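Local coordinates for protein putative alpha-N-acetylgalactosaminidase (Bacillus halodurans C-125, PDB 3CC1) that probably removes terminal alpha-linked N-acetylgalactosamine from glycoconjugates by hydrolysis, as a putative alpha-N-acetylgalactosaminidase with a TIM-barrel domain and a C-terminal beta sandwich, at residues L72-Y77 with V123-P128; Y77-P82 with N167-L172. All coordinates share one frame; numbering follows the deposited sequence. Where two conformers were deposited one is given.

Both contacts involve the long loop between strand 49-52 and helix 97-105, and they share Y77. Contact 1 lies at the surface. There the loop meets the end of helix 120-125, and the two are joined by waters, a methyl contact and a CA-H...O contact, with no direct hydrogen bond between the segments. Contact 2 is mostly buried. There the next part of the loop packs on helix 162-175 through R79, which combines apolar packing with one direct hydrogen bond. The two contacts are neighbours and touch each other. D75 of contact 1 and R79 of contact 2 are charge partners, and C73 pairs with L81 through the backbone.

Contact 1: L72-Y77 with V123-P128; sequences LCMDEY and VYENSP
The methyl end of M74, a selenomethionine, reaches the side chains of E125 and S127. Its CE lies 3.5 Å from E125 OE1 and close to S127 OG. CG is anti to the backbone N (chi1 -161°), and a bend at chi3 turns CE toward this pair. Farther along, P128 packs its ring carbons CD and CG against the carbonyl oxygen of E76, with CD 3.4 Å from E76 O. The Y77 backbone comes closest to P128: Y77 CA makes a CA-H...O contact of 3.1 Å with P128 O. The same oxygen sits at the edge of the Y77 ring, in its plane, while CG of E76 lies over one ring face.

Waters bridge other polar atoms. One donates to E125 OE1 at 2.8 Å, is hydrogen-bonded to S127 OG at 2.6 Å, and gives a weak bond to E76 O. Another lies between D75 O and E125 OE1, and a third between the carbonyl oxygens of Y77 and S127.

Both segments are shaped by local turns. D75 OD1 accepts from Y77 N at 2.8 Å in an Asx turn, and its OD2 forms a salt bridge with R79. N126, just past helix 120-125 and with positive phi, closes it in a Schellman motif, and its OD1 bonds to T135 and R137. Here the two segments present mostly acceptors to each other, so the joint relies on water protons and C-H groups in place of direct hydrogen bonds.

Contact 2: Y77-P82 with N167-L172; sequences YGRLLP and NSLFEL
R79 lies against one side of helix 162-175, touching S168, L169 and L172. Its CB meets L172 CD2 at 3.7 Å. CG comes next and rests on L169 CD2 at 3.6 Å. CD lies beside S168 OG and O, each at 3.5 Å. NE, paired with D75, is near L172 CD2. The bend at chi3 (-65°) turns the guanidinium over L172, whose CB lies above one face, toward the rim. At the tip, NH1 donates to S168 O at 2.8 Å, from above the carbonyl plane. L172 N bonds to the same oxygen from the opposite face, so the helix keeps its own bond there.

S168 OG bonds to Y165 O and also accepts from a water that donates to Y77 O. L81 CD2 adds an apolar touch to L172 CD2, 4.2 Å away.

Replacing R79 with an alanine would probably leave D75 without its charged mate and uncover the L169 and L172 methyls.

Helix 162-175 precedes strand 180-184 of the parallel sheet. The contact thus packs a long beta-alpha loop on an outer helix, within a TIM-barrel domain of the alpha-galactosidase family.

Contact 1: L72-Y77 with V123-P128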
loop_
_atom_site.group_PDB
_atom_site.type_symbol
_atom_site.label_atom_id
_atom_site.label_comp_id
_atom_site.label_asym_id
_atom_site.label_seq_id
_atom_site.Cartn_x
_atom_site.Cartn_y
_atom_site.Cartn_z
ATOM N N LEU A 72 -9.166 30.154 -31.377
ATOM C CA LEU A 72 -10.029 28.957 -31.513
ATOM C C LEU A 72 -11.159 29.258 -32.503
ATOM O O LEU A 72 -11.702 30.386 -32.552
ATOM C CB LEU A 72 -10.618 28.482 -30.180
ATOM C CG LEU A 72 -9.673 28.161 -29.033
ATOM C CD1 LEU A 72 -10.492 27.535 -27.846
ATOM C CD2 LEU A 72 -8.543 27.288 -29.450
ATOM N N CYS A 73 -11.501 28.252 -33.300
ATOM C CA CYS A 73 -12.598 28.379 -34.248
ATOM C C CYS A 73 -13.878 28.321 -33.458
ATOM O O CYS A 73 -14.101 27.390 -32.720
ATOM C CB CYS A 73 -12.588 27.245 -35.258
ATOM S SG CYS A 73 -11.123 27.263 -36.263
HETATM N N MSE A 74 -14.693 29.348 -33.590
HETATM C CA MSE A 74 -15.825 29.499 -32.700
HETATM C C MSE A 74 -16.901 30.328 -33.396
HETATM O O MSE A 74 -16.571 31.286 -34.072
HETATM C CB MSE A 74 -15.373 30.236 -31.423
HETATM C CG MSE A 74 -16.319 30.076 -30.210
HETATM SE SE MSE A 74 -15.646 31.137 -28.708
HETATM C CE MSE A 74 -15.999 32.932 -29.267
ATOM N N ASP A 75 -18.172 29.992 -33.176
ATOM C CA ASP A 75 -19.259 30.779 -33.722
ATOM C C ASP A 75 -19.585 31.959 -32.837
ATOM O O ASP A 75 -18.953 32.198 -31.811
ATOM C CB ASP A 75 -20.477 29.926 -34.097
ATOM C CG ASP A 75 -21.316 29.462 -32.923
ATOM O OD1 ASP A 75 -21.169 30.001 -31.807
ATOM O OD2 ASP A 75 -22.191 28.562 -33.149
ATOM N N GLU A 76 -20.524 32.768 -33.311
ATOM C CA GLU A 76 -20.860 34.011 -32.641
ATOM C C GLU A 76 -21.552 33.822 -31.307
ATOM O O GLU A 76 -21.710 34.773 -30.572
ATOM C CB GLU A 76 -21.707 34.930 -33.547
ATOM C CG GLU A 76 -22.834 34.293 -34.291
ATOM C CD GLU A 76 -23.097 35.006 -35.658
ATOM O OE1 GLU A 76 -23.768 36.078 -35.658
ATOM O OE2 GLU A 76 -22.644 34.468 -36.702
ATOM N N TYR A 77 -21.956 32.595 -31.006
ATOM C CA TYR A 77 -22.686 32.278 -29.758
ATOM C C TYR A 77 -21.800 31.489 -28.803
ATOM O O TYR A 77 -22.274 30.839 -27.893
ATOM C CB TYR A 77 -23.953 31.488 -30.077
ATOM C CG TYR A 77 -24.789 32.200 -31.105
ATOM C CD1 TYR A 77 -25.400 33.403 -30.809
ATOM C CD2 TYR A 77 -24.936 31.674 -32.386
ATOM C CE1 TYR A 77 -26.139 34.080 -31.756
ATOM C CE2 TYR A 77 -25.692 32.339 -33.343
ATOM C CZ TYR A 77 -26.277 33.544 -33.012
ATOM O OH TYR A 77 -27.047 34.157 -33.970
ATOM N N VAL A 123 -15.775 34.158 -23.303
ATOM C CA VAL A 123 -15.902 35.041 -22.136
ATOM C C VAL A 123 -15.254 36.379 -22.495
ATOM O O VAL A 123 -15.824 37.441 -22.282
ATOM C CB VAL A 123 -15.343 34.382 -20.853
ATOM C CG1 VAL A 123 -15.291 35.392 -19.727
ATOM C CG2 VAL A 123 -16.192 33.138 -20.461
ATOM N N TYR A 124 -14.068 36.312 -23.110
ATOM C CA TYR A 124 -13.362 37.513 -23.590
ATOM C C TYR A 124 -14.246 38.338 -24.504
ATOM O O TYR A 124 -14.364 39.537 -24.341
ATOM C CB TYR A 124 -12.105 37.118 -24.366
ATOM C CG TYR A 124 -11.444 38.231 -25.173
ATOM C CD1 TYR A 124 -10.873 39.337 -24.560
ATOM C CD2 TYR A 124 -11.342 38.134 -26.556
ATOM C CE1 TYR A 124 -10.252 40.328 -25.316
ATOM C CE2 TYR A 124 -10.742 39.109 -27.306
ATOM C CZ TYR A 124 -10.192 40.194 -26.689
ATOM O OH TYR A 124 -9.591 41.152 -27.479
ATOM N N GLU A 125 -14.880 37.667 -25.451
ATOM C CA GLU A 125 -15.628 38.346 -26.502
ATOM C C GLU A 125 -17.012 38.702 -25.989
ATOM O O GLU A 125 -17.752 39.420 -26.626
ATOM C CB GLU A 125 -15.766 37.460 -27.742
ATOM C CG GLU A 125 -14.455 37.255 -28.547
ATOM C CD GLU A 125 -14.632 36.398 -29.828
ATOM O OE1 GLU A 125 -15.781 36.266 -30.296
ATOM O OE2 GLU A 125 -13.638 35.825 -30.366
ATOM N N ASN A 126 -17.351 38.182 -24.826
ATOM C CA ASN A 126 -18.678 38.305 -24.256
ATOM C C ASN A 126 -19.767 37.832 -25.209
ATOM O O ASN A 126 -20.791 38.481 -25.394
ATOM C CB ASN A 126 -18.958 39.733 -23.798
ATOM C CG ASN A 126 -20.102 39.795 -22.792
ATOM O OD1 ASN A 126 -20.334 38.860 -22.035
ATOM N ND2 ASN A 126 -20.819 40.895 -22.794
ATOM N N SER A 127 -19.546 36.656 -25.777
ATOM C CA SER A 127 -20.453 36.083 -26.764
ATOM C C SER A 127 -21.860 35.905 -26.194
ATOM O O SER A 127 -22.024 35.413 -25.081
ATOM C CB SER A 127 -19.924 34.732 -27.230
ATOM O OG SER A 127 -18.604 34.872 -27.700
ATOM N N PRO A 128 -22.891 36.300 -26.971
ATOM C CA PRO A 128 -24.278 35.984 -26.586
ATOM C C PRO A 128 -24.561 34.483 -26.524
ATOM O O PRO A 128 -24.057 33.692 -27.320
ATOM C CB PRO A 128 -25.115 36.652 -27.693
ATOM C CG PRO A 128 -24.196 36.696 -28.875
ATOM C CD PRO A 128 -22.819 36.977 -28.277
HETATM O O HOH W 1 -16.802 34.384 -32.647
HETATM O O HOH W 2 -18.566 36.061 -30.045
HETATM O O HOH W 3 -21.773 32.349 -25.439
#

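Contact 2: Y77-P82 with N167-L172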
loop_
_atom_site.group_PDB
_atom_site.type_symbol
_atom_site.label_atom_id
_atom_site.label_comp_id
_atom_site.label_asym_id
_atom_site.label_seq_id
_atom_site.Cartn_x
_atom_site.Cartn_y
_atom_site.Cartn_z
ATOM N N TYR A 77 -21.956 32.595 -31.006
ATOM C CA TYR A 77 -22.686 32.278 -29.758
ATOM C C TYR A 77 -21.800 31.489 -28.803
ATOM O O TYR A 77 -22.274 30.839 -27.893
ATOM C CB TYR A 77 -23.953 31.488 -30.077
ATOM C CG TYR A 77 -24.789 32.200 -31.105
ATOM C CD1 TYR A 77 -25.400 33.403 -30.809
ATOM C CD2 TYR A 77 -24.936 31.674 -32.386
ATOM C CE1 TYR A 77 -26.139 34.080 -31.756
ATOM C CE2 TYR A 77 -25.692 32.339 -33.343
ATOM C CZ TYR A 77 -26.277 33.544 -33.012
ATOM O OH TYR A 77 -27.047 34.157 -33.970
ATOM N N GLY A 78 -20.500 31.521 -29.058
ATOM C CA GLY A 78 -19.543 30.958 -28.123
ATOM C C GLY A 78 -19.421 29.447 -28.231
ATOM O O GLY A 78 -18.919 28.783 -27.317
ATOM N N ARG A 79 -19.842 28.918 -29.372
ATOM C CA ARG A 79 -19.724 27.494 -29.682
ATOM C C ARG A 79 -18.548 27.146 -30.581
ATOM O O ARG A 79 -18.436 27.605 -31.722
ATOM C CB ARG A 79 -21.021 26.999 -30.319
ATOM C CG ARG A 79 -22.260 27.378 -29.507
ATOM C CD ARG A 79 -23.527 26.737 -30.037
ATOM N NE ARG A 79 -23.853 27.237 -31.369
ATOM C CZ ARG A 79 -24.981 26.977 -32.018
ATOM N NH1 ARG A 79 -25.916 26.215 -31.472
ATOM N NH2 ARG A 79 -25.173 27.493 -33.219
ATOM N N LEU A 80 -17.702 26.253 -30.079
ATOM C CA LEU A 80 -16.513 25.849 -30.782
ATOM C C LEU A 80 -16.865 25.063 -32.076
ATOM O O LEU A 80 -17.850 24.336 -32.137
ATOM C CB LEU A 80 -15.574 25.063 -29.860
ATOM C CG LEU A 80 -14.975 25.779 -28.650
ATOM C CD1 LEU A 80 -14.369 24.760 -27.670
ATOM C CD2 LEU A 80 -13.954 26.797 -29.162
ATOM N N LEU A 81 -16.053 25.303 -33.095
ATOM C CA LEU A 81 -16.241 24.800 -34.468
ATOM C C LEU A 81 -14.980 24.097 -34.958
ATOM O O LEU A 81 -13.888 24.344 -34.450
ATOM C CB LEU A 81 -16.570 25.971 -35.425
ATOM C CG LEU A 81 -17.727 26.928 -35.106
ATOM C CD1 LEU A 81 -17.789 28.059 -36.181
ATOM C CD2 LEU A 81 -19.025 26.171 -35.004
ATOM N N PRO A 82 -15.130 23.183 -35.937
ATOM C CA PRO A 82 -13.967 22.501 -36.518
ATOM C C PRO A 82 -12.895 23.404 -37.169
ATOM O O PRO A 82 -13.188 24.319 -37.896
ATOM C CB PRO A 82 -14.604 21.521 -37.546
ATOM C CG PRO A 82 -16.034 21.438 -37.167
ATOM C CD PRO A 82 -16.399 22.742 -36.546
ATOM N N ASN A 167 -27.609 23.641 -23.851
ATOM C CA ASN A 167 -28.644 23.263 -24.808
ATOM C C ASN A 167 -28.188 23.568 -26.217
ATOM O O ASN A 167 -28.335 22.740 -27.124
ATOM C CB ASN A 167 -29.950 24.032 -24.545
ATOM C CG ASN A 167 -30.706 23.506 -23.346
ATOM O OD1 ASN A 167 -30.347 22.460 -22.776
ATOM N ND2 ASN A 167 -31.744 24.229 -22.942
ATOM N N SER A 168 -27.616 24.761 -26.375
ATOM C CA SER A 168 -27.143 25.259 -27.675
ATOM C C SER A 168 -26.007 24.406 -28.238
ATOM O O SER A 168 -25.889 24.267 -29.437
ATOM C CB SER A 168 -26.715 26.743 -27.606
ATOM O OG SER A 168 -25.384 26.936 -27.115
ATOM N N LEU A 169 -25.176 23.816 -27.374
ATOM C CA LEU A 169 -24.048 22.987 -27.888
ATOM C C LEU A 169 -24.596 21.695 -28.462
ATOM O O LEU A 169 -24.223 21.253 -29.551
ATOM C CB LEU A 169 -23.040 22.663 -26.771
ATOM C CG LEU A 169 -22.259 23.807 -26.125
ATOM C CD1 LEU A 169 -21.182 23.178 -25.254
ATOM C CD2 LEU A 169 -21.648 24.733 -27.188
ATOM N N PHE A 170 -25.493 21.075 -27.719
ATOM C CA PHE A 170 -26.057 19.782 -28.134
ATOM C C PHE A 170 -27.019 19.915 -29.323
ATOM O O PHE A 170 -27.093 19.018 -30.155
ATOM C CB PHE A 170 -26.625 19.017 -26.951
ATOM C CG PHE A 170 -25.527 18.442 -26.084
ATOM C CD1 PHE A 170 -24.930 17.241 -26.435
ATOM C CD2 PHE A 170 -24.997 19.169 -25.027
ATOM C CE1 PHE A 170 -23.873 16.731 -25.699
ATOM C CE2 PHE A 170 -23.922 18.682 -24.280
ATOM C CZ PHE A 170 -23.357 17.458 -24.619
ATOM N N GLU A 171 -27.647 21.074 -29.469
ATOM C CA GLU A 171 -28.353 21.389 -30.721
ATOM C C GLU A 171 -27.399 21.438 -31.896
ATOM O O GLU A 171 -27.676 20.891 -32.963
ATOM C CB GLU A 171 -29.097 22.713 -30.617
ATOM C CG GLU A 171 -30.355 22.637 -29.784
ATOM C CD GLU A 171 -30.901 24.032 -29.387
ATOM O OE1 GLU A 171 -30.457 25.059 -29.998
ATOM O OE2 GLU A 171 -31.764 24.088 -28.455
ATOM N N LEU A 172 -26.262 22.095 -31.712
ATOM C CA LEU A 172 -25.243 22.151 -32.753
ATOM C C LEU A 172 -24.741 20.749 -33.140
ATOM O O LEU A 172 -24.635 20.394 -34.326
ATOM C CB LEU A 172 -24.080 23.049 -32.314
ATOM C CG LEU A 172 -23.005 23.354 -33.348
ATOM C CD1 LEU A 172 -23.610 23.966 -34.655
ATOM C CD2 LEU A 172 -21.977 24.288 -32.685
HETATM O O HOH W 4 -24.672 29.723 -27.147
#